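Local coordinates for protein undecaprenyl pyrophosphate synthase (Campylobacter jejuni, PDB 3UGS) that probably condenses isopentenyl diphosphate with allylic diphosphates, in a magnesium-dependent reaction, to build long-chain polyprenyl diphosphates, at residues Asn5-Leu10 against Lys214-Arg219; Gln40-Val45 against Arg207-Ile212; Leu171-Gly176 against Glu193-Glu198. All blocks are in the same frame, centred on the assembly; numbering follows the deposited sequence.

Contact 1 of 3, residues Asn5-Leu10 against Lys214-Arg219; sequences NELKHL and KEFRNR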
loop_
_atom_site.group_PDB
_atom_site.type_symbol
_atom_site.label_atom_id
_atom_site.label_comp_id
_atom_site.label_asym_id
_atom_site.label_seq_id
_atom_site.Cartn_x
_atom_site.Cartn_y
_atom_site.Cartn_z
ATOM N N ASN A 5 -18.141 -1.058 11.237
ATOM C CA ASN A 5 -17.487 -0.900 9.915
ATOM C C ASN A 5 -18.190 -1.674 8.819
ATOM O O ASN A 5 -18.458 -2.848 8.948
ATOM C CB ASN A 5 -16.025 -1.362 9.902
ATOM C CG ASN A 5 -15.160 -0.575 10.839
ATOM O OD1 ASN A 5 -15.419 0.589 11.134
ATOM N ND2 ASN A 5 -14.145 -1.220 11.344
ATOM N N GLU A 6 -18.425 -1.037 7.700
ATOM C CA GLU A 6 -18.948 -1.788 6.599
ATOM C C GLU A 6 -17.839 -2.240 5.682
ATOM O O GLU A 6 -16.839 -1.603 5.512
ATOM C CB GLU A 6 -20.028 -1.033 5.886
ATOM C CG GLU A 6 -20.741 -1.831 4.834
ATOM C CD GLU A 6 -21.869 -1.052 4.236
ATOM O OE1 GLU A 6 -21.855 0.189 4.418
ATOM O OE2 GLU A 6 -22.766 -1.674 3.608
ATOM N N LEU A 7 -18.023 -3.399 5.115
ATOM C CA LEU A 7 -17.051 -3.997 4.276
ATOM C C LEU A 7 -17.642 -4.254 2.892
ATOM O O LEU A 7 -18.297 -5.194 2.643
ATOM C CB LEU A 7 -16.545 -5.231 4.973
ATOM C CG LEU A 7 -15.672 -6.270 4.360
ATOM C CD1 LEU A 7 -14.884 -5.865 3.153
ATOM C CD2 LEU A 7 -14.889 -7.034 5.375
ATOM N N LYS A 8 -17.357 -3.352 1.999
ATOM C CA LYS A 8 -17.948 -3.345 0.648
ATOM C C LYS A 8 -17.042 -4.046 -0.352
ATOM O O LYS A 8 -17.483 -4.532 -1.405
ATOM C CB LYS A 8 -18.207 -1.922 0.128
ATOM C CG LYS A 8 -19.183 -1.066 0.899
ATOM N N HIS A 9 -15.771 -4.025 -0.018
ATOM C CA HIS A 9 -14.697 -4.421 -0.944
ATOM C C HIS A 9 -13.639 -5.166 -0.219
ATOM O O HIS A 9 -12.894 -4.628 0.560
ATOM C CB HIS A 9 -14.107 -3.219 -1.650
ATOM C CG HIS A 9 -13.155 -3.552 -2.749
ATOM N ND1 HIS A 9 -12.495 -2.591 -3.446
ATOM C CD2 HIS A 9 -12.738 -4.753 -3.263
ATOM C CE1 HIS A 9 -11.708 -3.161 -4.382
ATOM N NE2 HIS A 9 -11.847 -4.487 -4.271
ATOM N N LEU A 10 -13.619 -6.444 -0.509
ATOM C CA LEU A 10 -12.644 -7.370 0.025
ATOM C C LEU A 10 -11.637 -7.721 -1.052
ATOM O O LEU A 10 -12.013 -8.141 -2.157
ATOM C CB LEU A 10 -13.332 -8.625 0.523
ATOM C CG LEU A 10 -12.424 -9.758 1.032
ATOM C CD1 LEU A 10 -11.561 -9.365 2.224
ATOM C CD2 LEU A 10 -13.290 -10.971 1.373
ATOM N N LYS A 214 -15.674 -10.326 11.043
ATOM C CA LYS A 214 -16.237 -9.789 12.324
ATOM C C LYS A 214 -15.163 -8.895 12.977
ATOM O O LYS A 214 -15.395 -7.797 13.451
ATOM C CB LYS A 214 -16.656 -10.898 13.316
ATOM N N GLU A 215 -13.960 -9.405 12.935
ATOM C CA GLU A 215 -12.821 -8.697 13.471
ATOM C C GLU A 215 -12.653 -7.306 12.820
ATOM O O GLU A 215 -12.520 -6.269 13.493
ATOM C CB GLU A 215 -11.546 -9.521 13.279
ATOM C CG GLU A 215 -10.301 -8.887 13.878
ATOM N N PHE A 216 -12.626 -7.319 11.495
ATOM C CA PHE A 216 -12.550 -6.085 10.709
ATOM C C PHE A 216 -13.688 -5.104 11.056
ATOM O O PHE A 216 -13.500 -3.877 11.085
ATOM C CB PHE A 216 -12.578 -6.359 9.185
ATOM C CG PHE A 216 -13.051 -5.177 8.385
ATOM C CD1 PHE A 216 -12.142 -4.195 7.957
ATOM C CD2 PHE A 216 -14.399 -4.991 8.139
ATOM C CE1 PHE A 216 -12.589 -3.089 7.266
ATOM C CE2 PHE A 216 -14.852 -3.876 7.460
ATOM C CZ PHE A 216 -13.954 -2.941 7.011
ATOM N N ARG A 217 -14.868 -5.642 11.305
ATOM C CA ARG A 217 -16.029 -4.777 11.603
ATOM C C ARG A 217 -15.910 -4.030 12.903
ATOM O O ARG A 217 -16.499 -2.985 13.066
ATOM C CB ARG A 217 -17.333 -5.534 11.653
ATOM C CG ARG A 217 -17.560 -6.361 10.453
ATOM C CD ARG A 217 -19.016 -6.560 10.282
ATOM N NE ARG A 217 -19.238 -6.767 8.865
ATOM C CZ ARG A 217 -20.161 -7.574 8.380
ATOM N NH1 ARG A 217 -20.309 -7.726 7.082
ATOM N NH2 ARG A 217 -20.931 -8.253 9.214
ATOM N N ASN A 218 -15.144 -4.583 13.808
ATOM C CA ASN A 218 -14.985 -3.969 15.147
ATOM C C ASN A 218 -13.711 -3.204 15.355
ATOM O O ASN A 218 -13.465 -2.644 16.433
ATOM C CB ASN A 218 -15.121 -5.021 16.245
ATOM C CG ASN A 218 -16.537 -5.534 16.363
ATOM O OD1 ASN A 218 -17.502 -4.805 16.075
ATOM N ND2 ASN A 218 -16.679 -6.800 16.744
ATOM N N ARG A 219 -12.889 -3.211 14.320
ATOM C CA ARG A 219 -11.613 -2.472 14.348
ATOM C C ARG A 219 -11.934 -0.988 14.271
ATOM O O ARG A 219 -12.871 -0.607 13.587
ATOM C CB ARG A 219 -10.714 -2.819 13.151
ATOM C CG ARG A 219 -9.668 -3.896 13.407
ATOM C CD ARG A 219 -8.817 -4.106 12.152
ATOM N NE ARG A 219 -8.203 -5.433 12.133
ATOM C CZ ARG A 219 -7.426 -5.904 11.158
ATOM N NH1 ARG A 219 -7.137 -5.163 10.112
ATOM N NH2 ARG A 219 -6.919 -7.118 11.226
HETATM O O HOH W 1 -14.417 2.262 12.891
#

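Contact 2 of 3, residues Gln40-Val45 against Arg207-Ile212; sequences QKLMEV and REFKRI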
loop_
_atom_site.group_PDB
_atom_site.type_symbol
_atom_site.label_atom_id
_atom_site.label_comp_id
_atom_site.label_asym_id
_atom_site.label_seq_id
_atom_site.Cartn_x
_atom_site.Cartn_y
_atom_site.Cartn_z
ATOM N N GLN A 40 -15.438 -21.097 -3.574
ATOM C CA GLN A 40 -16.918 -21.051 -3.534
ATOM C C GLN A 40 -17.385 -20.609 -2.160
ATOM O O GLN A 40 -18.311 -19.827 -2.030
ATOM C CB GLN A 40 -17.559 -22.395 -3.871
ATOM C CG GLN A 40 -17.014 -22.952 -5.183
ATOM C CD GLN A 40 -17.664 -24.253 -5.622
ATOM O OE1 GLN A 40 -17.046 -25.317 -5.545
ATOM N NE2 GLN A 40 -18.909 -24.174 -6.086
ATOM N N LYS A 41 -16.695 -21.091 -1.143
ATOM C CA LYS A 41 -17.053 -20.708 0.224
ATOM C C LYS A 41 -16.809 -19.226 0.485
ATOM O O LYS A 41 -17.595 -18.538 1.122
ATOM C CB LYS A 41 -16.299 -21.521 1.242
ATOM C CG LYS A 41 -16.741 -22.957 1.251
ATOM C CD LYS A 41 -15.840 -23.741 2.162
ATOM C CE LYS A 41 -16.572 -24.927 2.747
ATOM N NZ LYS A 41 -15.604 -25.641 3.611
ATOM N N LEU A 42 -15.704 -18.748 -0.046
ATOM C CA LEU A 42 -15.372 -17.308 0.075
ATOM C C LEU A 42 -16.457 -16.512 -0.624
ATOM O O LEU A 42 -16.925 -15.483 -0.132
ATOM C CB LEU A 42 -14.000 -16.985 -0.516
ATOM C CG LEU A 42 -13.581 -15.501 -0.429
ATOM C CD1 LEU A 42 -13.598 -14.948 0.982
ATOM C CD2 LEU A 42 -12.198 -15.287 -1.033
ATOM N N MET A 43 -16.873 -17.008 -1.785
ATOM C CA MET A 43 -17.903 -16.276 -2.594
ATOM C C MET A 43 -19.293 -16.308 -1.931
ATOM O O MET A 43 -20.054 -15.348 -1.927
ATOM C CB MET A 43 -17.977 -16.765 -4.035
ATOM C CG MET A 43 -17.018 -16.023 -4.967
ATOM S SD MET A 43 -16.483 -16.880 -6.464
ATOM C CE MET A 43 -18.007 -16.850 -7.379
ATOM N N GLU A 44 -19.588 -17.435 -1.323
ATOM C CA GLU A 44 -20.835 -17.573 -0.562
ATOM C C GLU A 44 -20.794 -16.634 0.667
ATOM O O GLU A 44 -21.766 -15.969 1.009
ATOM C CB GLU A 44 -21.086 -19.033 -0.168
ATOM N N VAL A 45 -19.634 -16.585 1.313
ATOM C CA VAL A 45 -19.454 -15.734 2.532
ATOM C C VAL A 45 -19.636 -14.228 2.208
ATOM O O VAL A 45 -20.222 -13.448 2.930
ATOM C CB VAL A 45 -18.084 -15.939 3.201
ATOM C CG1 VAL A 45 -17.838 -14.840 4.229
ATOM C CG2 VAL A 45 -18.029 -17.288 3.881
ATOM N N ARG A 207 -16.300 -20.357 8.558
ATOM C CA ARG A 207 -16.297 -19.869 9.963
ATOM C C ARG A 207 -15.178 -18.850 10.134
ATOM O O ARG A 207 -15.350 -17.781 10.747
ATOM C CB ARG A 207 -16.101 -21.005 10.990
ATOM N N GLU A 208 -14.039 -19.219 9.570
ATOM C CA GLU A 208 -12.807 -18.395 9.647
ATOM C C GLU A 208 -12.932 -17.062 8.851
ATOM O O GLU A 208 -12.695 -15.968 9.370
ATOM C CB GLU A 208 -11.580 -19.176 9.183
ATOM C CG GLU A 208 -10.279 -18.370 9.195
ATOM C CD GLU A 208 -9.596 -18.328 10.563
ATOM O OE1 GLU A 208 -10.190 -18.840 11.544
ATOM O OE2 GLU A 208 -8.461 -17.778 10.650
ATOM N N PHE A 209 -13.322 -17.181 7.604
ATOM C CA PHE A 209 -13.690 -15.995 6.786
ATOM C C PHE A 209 -14.619 -15.072 7.565
ATOM O O PHE A 209 -14.361 -13.897 7.695
ATOM C CB PHE A 209 -14.351 -16.334 5.433
ATOM C CG PHE A 209 -13.420 -16.989 4.449
ATOM C CD1 PHE A 209 -12.131 -16.491 4.227
ATOM C CD2 PHE A 209 -13.837 -18.099 3.700
ATOM C CE1 PHE A 209 -11.279 -17.093 3.306
ATOM C CE2 PHE A 209 -12.980 -18.699 2.760
ATOM C CZ PHE A 209 -11.698 -18.197 2.575
ATOM N N LYS A 210 -15.701 -15.626 8.068
ATOM C CA LYS A 210 -16.694 -14.845 8.848
ATOM C C LYS A 210 -16.073 -14.143 10.066
ATOM O O LYS A 210 -16.408 -13.020 10.416
ATOM C CB LYS A 210 -17.812 -15.720 9.400
ATOM C CG LYS A 210 -18.567 -16.539 8.393
ATOM C CD LYS A 210 -19.572 -15.674 7.676
ATOM C CE LYS A 210 -20.985 -16.140 7.909
ATOM N NZ LYS A 210 -21.712 -16.071 6.610
ATOM N N ARG A 211 -15.194 -14.863 10.725
ATOM C CA ARG A 211 -14.511 -14.359 11.950
ATOM C C ARG A 211 -13.635 -13.117 11.689
ATOM O O ARG A 211 -13.734 -12.061 12.333
ATOM C CB ARG A 211 -13.622 -15.459 12.508
ATOM C CG ARG A 211 -13.445 -15.380 14.002
ATOM C CD ARG A 211 -12.027 -15.021 14.391
ATOM N NE ARG A 211 -11.006 -15.912 13.843
ATOM C CZ ARG A 211 -9.774 -15.504 13.541
ATOM N NH1 ARG A 211 -9.434 -14.244 13.744
ATOM N NH2 ARG A 211 -8.882 -16.337 13.027
ATOM N N ILE A 212 -12.767 -13.319 10.714
ATOM C CA ILE A 212 -11.896 -12.286 10.144
ATOM C C ILE A 212 -12.731 -11.052 9.768
ATOM O O ILE A 212 -12.403 -9.903 10.059
ATOM C CB ILE A 212 -11.155 -12.814 8.893
ATOM C CG1 ILE A 212 -9.986 -13.734 9.319
ATOM C CG2 ILE A 212 -10.700 -11.645 8.007
ATOM C CD1 ILE A 212 -9.412 -14.591 8.211
#

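Contact 3 of 3, residues Leu171-Gly176 against Glu193-Glu198; sequences LMLRVG and EIYFSE. With FFT ((2Z,6Z)-3,7,11-trimethyldodeca-2,6,10-trien-1-yl dihydrogen phosphate), chain C.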
loop_
_atom_site.group_PDB
_atom_site.type_symbol
_atom_site.label_atom_id
_atom_site.label_comp_id
_atom_site.label_asym_id
_atom_site.label_seq_id
_atom_site.Cartn_x
_atom_site.Cartn_y
_atom_site.Cartn_z
ATOM N N LEU A 171 -10.973 -4.146 3.279
ATOM C CA LEU A 171 -10.103 -5.229 3.809
ATOM C C LEU A 171 -9.205 -5.895 2.772
ATOM O O LEU A 171 -9.652 -6.442 1.774
ATOM C CB LEU A 171 -10.918 -6.294 4.522
ATOM C CG LEU A 171 -10.049 -7.332 5.229
ATOM C CD1 LEU A 171 -9.145 -6.707 6.278
ATOM C CD2 LEU A 171 -10.888 -8.428 5.853
ATOM N N MET A 172 -7.924 -5.830 3.062
ATOM C CA MET A 172 -6.880 -6.520 2.298
ATOM C C MET A 172 -6.402 -7.742 3.090
ATOM O O MET A 172 -5.689 -7.633 4.072
ATOM C CB MET A 172 -5.708 -5.599 1.969
ATOM C CG MET A 172 -4.542 -6.269 1.260
ATOM S SD MET A 172 -4.924 -6.836 -0.404
ATOM C CE MET A 172 -4.784 -5.386 -1.417
ATOM N N LEU A 173 -6.799 -8.898 2.589
ATOM C CA LEU A 173 -6.458 -10.182 3.167
ATOM C C LEU A 173 -5.331 -10.906 2.400
ATOM O O LEU A 173 -5.429 -11.247 1.236
ATOM C CB LEU A 173 -7.703 -11.065 3.268
ATOM C CG LEU A 173 -7.526 -12.489 3.816
ATOM C CD1 LEU A 173 -7.352 -12.525 5.337
ATOM C CD2 LEU A 173 -8.739 -13.310 3.416
ATOM N N ARG A 174 -4.235 -11.105 3.093
ATOM C CA ARG A 174 -3.134 -11.935 2.585
ATOM C C ARG A 174 -3.296 -13.359 3.145
ATOM O O ARG A 174 -3.379 -13.565 4.341
ATOM C CB ARG A 174 -1.760 -11.362 2.953
ATOM C CG ARG A 174 -0.622 -12.377 2.930
ATOM C CD ARG A 174 -0.206 -12.820 1.513
ATOM N NE ARG A 174 0.408 -11.729 0.736
ATOM C CZ ARG A 174 1.188 -11.882 -0.333
ATOM N NH1 ARG A 174 1.450 -13.083 -0.819
ATOM N NH2 ARG A 174 1.698 -10.822 -0.939
ATOM N N VAL A 175 -3.405 -14.325 2.257
ATOM C CA VAL A 175 -3.367 -15.725 2.662
ATOM C C VAL A 175 -2.033 -16.349 2.252
ATOM O O VAL A 175 -1.771 -16.665 1.097
ATOM C CB VAL A 175 -4.503 -16.548 2.070
ATOM C CG1 VAL A 175 -4.494 -17.937 2.698
ATOM C CG2 VAL A 175 -5.845 -15.851 2.294
ATOM N N GLY A 176 -1.216 -16.562 3.246
ATOM C CA GLY A 176 0.102 -17.127 3.049
ATOM C C GLY A 176 1.024 -16.623 4.138
ATOM O O GLY A 176 0.581 -16.041 5.124
ATOM N N GLU A 193 -7.825 -1.736 5.758
ATOM C CA GLU A 193 -7.412 -2.570 6.879
ATOM C C GLU A 193 -6.720 -3.764 6.287
ATOM O O GLU A 193 -7.083 -4.259 5.215
ATOM C CB GLU A 193 -8.575 -3.011 7.751
ATOM C CG GLU A 193 -9.219 -1.874 8.562
ATOM C CD GLU A 193 -8.241 -1.258 9.547
ATOM O OE1 GLU A 193 -7.325 -1.961 10.011
ATOM O OE2 GLU A 193 -8.381 -0.069 9.868
ATOM N N ILE A 194 -5.682 -4.185 6.974
ATOM C CA ILE A 194 -4.825 -5.240 6.460
ATOM C C ILE A 194 -4.753 -6.403 7.419
ATOM O O ILE A 194 -4.630 -6.228 8.636
ATOM C CB ILE A 194 -3.421 -4.742 6.169
ATOM C CG1 ILE A 194 -3.442 -3.821 4.944
ATOM C CG2 ILE A 194 -2.506 -5.903 5.850
ATOM C CD1 ILE A 194 -2.145 -3.081 4.761
ATOM N N TYR A 195 -4.859 -7.594 6.860
ATOM C CA TYR A 195 -4.882 -8.806 7.673
ATOM C C TYR A 195 -4.105 -9.943 7.023
ATOM O O TYR A 195 -4.380 -10.353 5.916
ATOM C CB TYR A 195 -6.317 -9.223 8.020
ATOM C CG TYR A 195 -6.396 -10.349 9.048
ATOM C CD1 TYR A 195 -6.337 -10.086 10.422
ATOM C CD2 TYR A 195 -6.487 -11.682 8.650
ATOM C CE1 TYR A 195 -6.384 -11.107 11.370
ATOM C CE2 TYR A 195 -6.532 -12.714 9.591
ATOM C CZ TYR A 195 -6.479 -12.414 10.949
ATOM O OH TYR A 195 -6.530 -13.402 11.898
ATOM N N PHE A 196 -3.116 -10.413 7.756
ATOM C CA PHE A 196 -2.287 -11.563 7.360
ATOM C C PHE A 196 -2.751 -12.856 8.039
ATOM O O PHE A 196 -2.575 -13.023 9.227
ATOM C CB PHE A 196 -0.814 -11.354 7.719
ATOM C CG PHE A 196 -0.193 -10.151 7.070
ATOM C CD1 PHE A 196 -0.075 -10.063 5.674
ATOM C CD2 PHE A 196 0.298 -9.116 7.844
ATOM C CE1 PHE A 196 0.502 -8.950 5.077
ATOM C CE2 PHE A 196 0.884 -8.009 7.244
ATOM C CZ PHE A 196 0.987 -7.926 5.858
ATOM N N SER A 197 -3.387 -13.734 7.282
ATOM C CA SER A 197 -3.719 -15.080 7.794
ATOM C C SER A 197 -2.739 -16.097 7.251
ATOM O O SER A 197 -2.612 -16.274 6.037
ATOM C CB SER A 197 -5.138 -15.524 7.482
ATOM O OG SER A 197 -5.359 -15.547 6.088
ATOM N N GLU A 198 -2.049 -16.750 8.175
ATOM C CA GLU A 198 -0.945 -17.657 7.804
ATOM C C GLU A 198 -1.442 -19.104 7.708
ATOM O O GLU A 198 -1.556 -19.836 8.678
ATOM C CB GLU A 198 0.247 -17.516 8.722
ATOM C CG GLU A 198 0.790 -16.098 8.728
ATOM C CD GLU A 198 1.904 -15.888 9.743
ATOM O OE1 GLU A 198 1.670 -15.176 10.750
ATOM O OE2 GLU A 198 3.018 -16.439 9.539
HETATM O O3 FFT C . 3.895 -11.362 -2.588
HETATM P P FFT C . 3.980 -12.651 -3.361
HETATM O O1 FFT C . 3.211 -13.770 -2.727
HETATM O O2 FFT C . 5.412 -12.939 -3.774
HETATM O O FFT C . 3.209 -12.448 -4.773
HETATM C C14 FFT C . 1.771 -12.345 -4.826
HETATM C C13 FFT C . 1.303 -11.950 -6.208
HETATM C C11 FFT C . 0.440 -12.676 -6.912
HETATM C C12 FFT C . 0.024 -12.242 -8.266
HETATM C C10 FFT C . -0.219 -13.899 -6.337
HETATM C C9 FFT C . -0.015 -15.113 -7.196
HETATM C C8 FFT C . -0.417 -16.356 -6.423
HETATM C C6 FFT C . -1.468 -17.112 -6.795
HETATM C C7 FFT C . -1.850 -18.365 -6.042
HETATM C C5 FFT C . -2.278 -16.705 -7.994
HETATM C C4 FFT C . -2.802 -17.984 -8.605
HETATM C C3 FFT C . -3.332 -17.773 -10.003
HETATM C C1 FFT C . -4.150 -18.708 -10.544
HETATM C C2 FFT C . -4.531 -19.951 -9.756
HETATM C C FFT C . -4.681 -18.487 -11.945
#

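Contact 1 of 3, residues Asn5-Leu10 against Lys214-Arg219
Asn5 binds the end of helix 206-218 through both its backbone and its side chain. Its amide N donates to Arg217 O at 3.1 Å, in the carbonyl plane and on a lone pair. The carboxamide reaches carbonyls on either side of that one in sequence, those of Phe216 and Arg219: CG stands beside the backbone N and anti to the carbonyl carbon (chi1 -62°), which carries ND2 between the two acceptors. ND2 gives one hydrogen to Phe216 O at 2.7 Å, almost within its own amide plane, and the other to Arg219 O, also at 2.7 Å but tilted from both planes. The bonds from both amide hydrogens and the water donating to OD1 set the rotation of the carboxamide about CB-CG. Asn5 thus supplies donors to carbonyls at the end of the helix, a cap-like role for a residue far away in sequence, and the N-terminal lead into the central parallel sheet is tied to the C-terminal helix 206-218. Glu6 turns its side chain away, yet its carbonyl O lies at the rim of the Phe216 ring, near the ring plane, 3.5 Å from CZ. Leu7 then packs on the same ring. Its CB approaches Phe216 CE2 at 3.3 Å and its CD2 lies 3.5 Å from Phe216 CD2; the two side chains cross at a slant. Phe216 gets there because CG is anti to its backbone N (chi1 157°), swinging the ring toward the incoming chain. Leu7 also rests on Leu171. At the start of strand 9-14, the backbone N atoms of Lys8, just before it, and of His9 both bond to Asp170 OD2.

Contact 2 of 3, residues Gln40-Val45 against Arg207-Ile212
Helices 34-48 and 206-218 run in broadly the same direction here: the axes of 40-45 and 207-212 cross at -43° and come within 9.9 Å of each other. The nearest CA pairs are Leu42 with Phe209 and Val45 with Lys210, about one turn apart along the first helix. No hydrogen bond joins the two segments, and the contact is made by side chains packing in the space between the axes. Phe209 points toward the other helix and provides its flat surface. Leu42 sets CD1 over the middle of one ring face, 3.8 Å from the centroid and only 7° off the normal, a CH-pi contact. Its CG is anti to the backbone N (chi1 180°), which turns the CD1 methyl over the ring, while CB lies 3.8 Å from Phe209 CE2. The side chains of Leu42 and Phe209 cross at about a right angle. One turn on, Val45 uses both methyls at the base of the aromatic side chain, CG1 lying 4.0 Å from Phe209 CB and CG2 slightly farther. The same CG1 touches the aliphatic part of Lys210, 3.9 Å from its CD; the bent lysine chain folds past the valine and carries its NZ to a salt bridge with Glu48, farther along helix 34-48. Apolar contact inside and a charged link at the margin thus join two helices packed side by side on one face of the central parallel sheet. On the side toward that sheet, Leu42 rests on Leu54 of strand 53-60 and Ile212 leans on Tyr195 of strand 193-197, while Phe201 and Leu204 touch Phe209.

Contact 3 of 3, residues Leu171-Gly176 against Glu193-Glu198
Two neighbouring parallel strands meet here, 171-175 and 193-197, at one margin of the parallel sheet within this cis-prenyltransferase subunit. Residues pair in register from Leu171 with Glu193 to Val175 with Ser197, and the strand axes lie 4.7 Å apart. Backbone bonds zigzag between them as parallel pairing requires: Met172 N donates to Glu193 O at 2.8 Å, nearly straight, then Tyr195 N to Met172 O, Arg174 N to Tyr195 O, Ser197 N to Arg174 O, and finally Gly176 N to Ser197 O. Ser197 OG adds a weak bond to the carbonyl of Arg174. On the face of Leu171, Leu173 and Val175, Leu173 lies alongside Tyr195, pointing the same way, with CD1 at the ring edge 3.5 Å from CD2. On the reverse face, Arg174 CB meets the edge of the Phe196 ring, 3.5 Å from CD1. The arginine is bent at chi2 (72°) and chi3 (67°), taking the guanidinium to the phosphate of the bound farnesyl monophosphate (FFT). There it binds edge-on: NH1 reaches FFT O1 at 2.7 Å and NH2 FFT O3 at 2.8 Å, while NH2 also bonds to Arg180 O. This pincer holds the phosphorus in the guanidinium plane; Ser182, Gly16 and Arg180 bind FFT as well. Glu193, a probable magnesium ligand, forms salt bridges here with Arg219 and with Arg180 of the second subunit. Helix 206-218 packs on Leu171 and Tyr195, and strand 9-14 adjoins 171-175. Across the dimer, Ile194 makes backbone hydrogen bonds to the second subunit and packs on its Phe196, as Phe196 does on its Ile194.

How the contacts relate
Two of the three contacts share the C-terminal helix 206-218 and the third is the strand pair it packs on; their centres lie about 13 Å from one another. Contact 2 uses the first part of the helix and contact 1 its end, while contact 3 joins strands 171-175 and 193-197. Along the chain the loops nest: 171-176 with 193-198 lies inside that closed by contact 2, itself inside that of contact 1. Ile212 bridges contacts 2 and 3 by touching Leu171, Leu173 and Tyr195, and Arg219 brings contact 1 to Glu193. Helix packing, the N-terminal lead, the C-terminal helix and the phosphate-binding strand thereby form one continuous region.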